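Local coordinates for hydroxyethylphosphonate dioxygenase (Streptomyces albus, PDB 6B9R), which probably uses a bound iron and molecular oxygen to cleave the carbon-carbon bond of 2-hydroxyethylphosphonate, yielding hydroxymethylphosphonate and formate, at residues P326-T331 against A356-T361. Numbering follows the deposited sequence.
Sequences PAYRFT and APLPPT
Tyr328 and Phe330 reach from strand 328-332 to Ala356 and Leu358, in the irregular loop between strands 343-349 and 364-369. The tyrosine stands at a classic beta bulge, where Ala327 and Tyr328 both face Tyr320 of the neighbouring strand 317-320. The antiparallel sheet is consistent with one of the cupin barrels expected in this enzyme family.

The one direct polar link is a short hydrogen bond: Tyr328 OH donates to Ala356 O at 2.5 Å. The acceptor lies at the ring's edge, in its plane, while the hydroxyl sits 26° from the carbonyl plane and meets the C=O at 136°. Leu406 N is a further partner of the hydroxyl, which thus joins loop and strand 403-407, a task suited to a buried tyrosine. A phenylalanine in its place would probably leave Ala356 O and Leu406 N each without this partner inside a buried region.

Apolar packing does the rest. Tyr328 CG lies anti to its own carbonyl carbon (chi1 -43°), which sends the ring across toward the loop. Ala327 CB sits over the centre of one ring face and presses on Ala356 CB at 3.4 Å, a tight approach that only small side chains suit. Branched Leu358 serves both aromatics with one methyl: CD2 lies 3.5 Å from Tyr328 CE2, approaching obliquely, and 4.2 Å from Phe330 CZ at that ring's edge. Leu250 of the second subunit packs on both Phe330 and Leu358, apolar surroundings that suit the phenylalanine ring.

Beside the tyrosine, a water accepts from Ala356 N at 3.1 Å and donates weakly to Tyr328 OH.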
loop_
_atom_site.group_PDB
_atom_site.type_symbol
_atom_site.label_atom_id
_atom_site.label_comp_id
_atom_site.label_asym_id
_atom_site.label_seq_id
_atom_site.Cartn_x
_atom_site.Cartn_y
_atom_site.Cartn_z
ATOM N N PRO A 326 -0.658 -37.605 -8.433
ATOM C CA PRO A 326 -1.225 -36.250 -8.498
ATOM C C PRO A 326 -2.474 -36.160 -7.641
ATOM O O PRO A 326 -3.340 -37.035 -7.691
ATOM C CB PRO A 326 -1.557 -36.069 -9.983
ATOM C CG PRO A 326 -1.847 -37.460 -10.454
ATOM C CD PRO A 326 -0.952 -38.388 -9.649
ATOM N N ALA A 327 -2.544 -35.108 -6.831
ATOM C CA ALA A 327 -3.769 -34.792 -6.112
ATOM C C ALA A 327 -4.607 -33.761 -6.847
ATOM O O ALA A 327 -5.841 -33.797 -6.771
ATOM C CB ALA A 327 -3.441 -34.273 -4.708
ATOM N N TYR A 328 -3.954 -32.834 -7.537
ATOM C CA TYR A 328 -4.630 -31.776 -8.268
ATOM C C TYR A 328 -3.956 -31.623 -9.615
ATOM O O TYR A 328 -2.755 -31.872 -9.751
ATOM C CB TYR A 328 -4.555 -30.405 -7.544
ATOM C CG TYR A 328 -4.796 -30.479 -6.061
ATOM C CD1 TYR A 328 -6.028 -30.865 -5.561
ATOM C CD2 TYR A 328 -3.790 -30.154 -5.159
ATOM C CE1 TYR A 328 -6.248 -30.939 -4.190
ATOM C CE2 TYR A 328 -4.002 -30.205 -3.795
ATOM C CZ TYR A 328 -5.235 -30.587 -3.318
ATOM O OH TYR A 328 -5.445 -30.652 -1.967
ATOM N N ARG A 329 -4.723 -31.176 -10.600
ATOM C CA ARG A 329 -4.153 -30.765 -11.877
ATOM C C ARG A 329 -4.515 -29.303 -12.069
ATOM O O ARG A 329 -5.697 -28.944 -12.031
ATOM C CB ARG A 329 -4.668 -31.630 -13.032
ATOM C CG ARG A 329 -3.764 -31.592 -14.274
ATOM C CD ARG A 329 -4.033 -30.357 -15.124
ATOM N NE ARG A 329 -5.417 -30.341 -15.597
ATOM C CZ ARG A 329 -5.856 -30.932 -16.706
ATOM N NH1 ARG A 329 -5.025 -31.605 -17.510
ATOM N NH2 ARG A 329 -7.141 -30.843 -17.020
ATOM N N PHE A 330 -3.504 -28.460 -12.227
ATOM C CA PHE A 330 -3.723 -27.027 -12.358
ATOM C C PHE A 330 -3.622 -26.605 -13.814
ATOM O O PHE A 330 -2.800 -27.139 -14.564
ATOM C CB PHE A 330 -2.706 -26.226 -11.549
ATOM C CG PHE A 330 -2.728 -26.488 -10.070
ATOM C CD1 PHE A 330 -3.878 -26.286 -9.318
ATOM C CD2 PHE A 330 -1.571 -26.876 -9.417
ATOM C CE1 PHE A 330 -3.871 -26.501 -7.935
ATOM C CE2 PHE A 330 -1.562 -27.088 -8.042
ATOM C CZ PHE A 330 -2.717 -26.906 -7.307
ATOM N N THR A 331 -4.440 -25.620 -14.192
ATOM C CA THR A 331 -4.351 -24.944 -15.478
ATOM C C THR A 331 -4.197 -23.453 -15.205
ATOM O O THR A 331 -4.984 -22.877 -14.444
ATOM C CB THR A 331 -5.591 -25.204 -16.339
ATOM O OG1 THR A 331 -5.744 -26.614 -16.563
ATOM C CG2 THR A 331 -5.456 -24.516 -17.696
ATOM N N ALA A 356 -3.338 -33.730 0.621
ATOM C CA ALA A 356 -2.564 -32.760 -0.156
ATOM C C ALA A 356 -2.842 -31.337 0.301
ATOM O O ALA A 356 -3.458 -30.544 -0.423
ATOM C CB ALA A 356 -2.858 -32.898 -1.648
ATOM N N PRO A 357 -2.371 -30.963 1.485
ATOM C CA PRO A 357 -2.510 -29.562 1.897
ATOM C C PRO A 357 -1.778 -28.652 0.922
ATOM O O PRO A 357 -0.655 -28.936 0.500
ATOM C CB PRO A 357 -1.883 -29.538 3.296
ATOM C CG PRO A 357 -0.960 -30.702 3.319
ATOM C CD PRO A 357 -1.605 -31.761 2.460
ATOM N N LEU A 358 -2.428 -27.577 0.546
ATOM C CA LEU A 358 -1.766 -26.600 -0.304
ATOM C C LEU A 358 -0.863 -25.705 0.540
ATOM O O LEU A 358 -1.219 -25.361 1.673
ATOM C CB LEU A 358 -2.796 -25.750 -1.047
ATOM C CG LEU A 358 -3.566 -26.520 -2.120
ATOM C CD1 LEU A 358 -4.552 -25.616 -2.835
ATOM C CD2 LEU A 358 -2.553 -27.086 -3.098
ATOM N N PRO A 359 0.305 -25.330 0.027
ATOM C CA PRO A 359 1.185 -24.419 0.770
ATOM C C PRO A 359 0.466 -23.118 1.070
ATOM O O PRO A 359 -0.233 -22.573 0.201
ATOM C CB PRO A 359 2.366 -24.193 -0.190
ATOM C CG PRO A 359 2.337 -25.363 -1.116
ATOM C CD PRO A 359 0.884 -25.737 -1.264
ATOM N N PRO A 360 0.575 -22.618 2.298
ATOM C CA PRO A 360 0.027 -21.292 2.598
ATOM C C PRO A 360 0.649 -20.249 1.689
ATOM O O PRO A 360 1.828 -20.328 1.332
ATOM C CB PRO A 360 0.415 -21.069 4.064
ATOM C CG PRO A 360 0.569 -22.453 4.622
ATOM C CD PRO A 360 1.168 -23.249 3.488
ATOM N N THR A 361 -0.171 -19.291 1.277
ATOM C CA THR A 361 0.281 -18.178 0.469
ATOM C C THR A 361 -0.075 -16.877 1.176
ATOM O O THR A 361 -1.005 -16.816 1.988
ATOM C CB THR A 361 -0.332 -18.201 -0.946
ATOM O OG1 THR A 361 0.064 -17.023 -1.658
ATOM C CG2 THR A 361 -1.865 -18.258 -0.890
HETATM O O HOH W 1 -6.281 -33.384 -0.232
#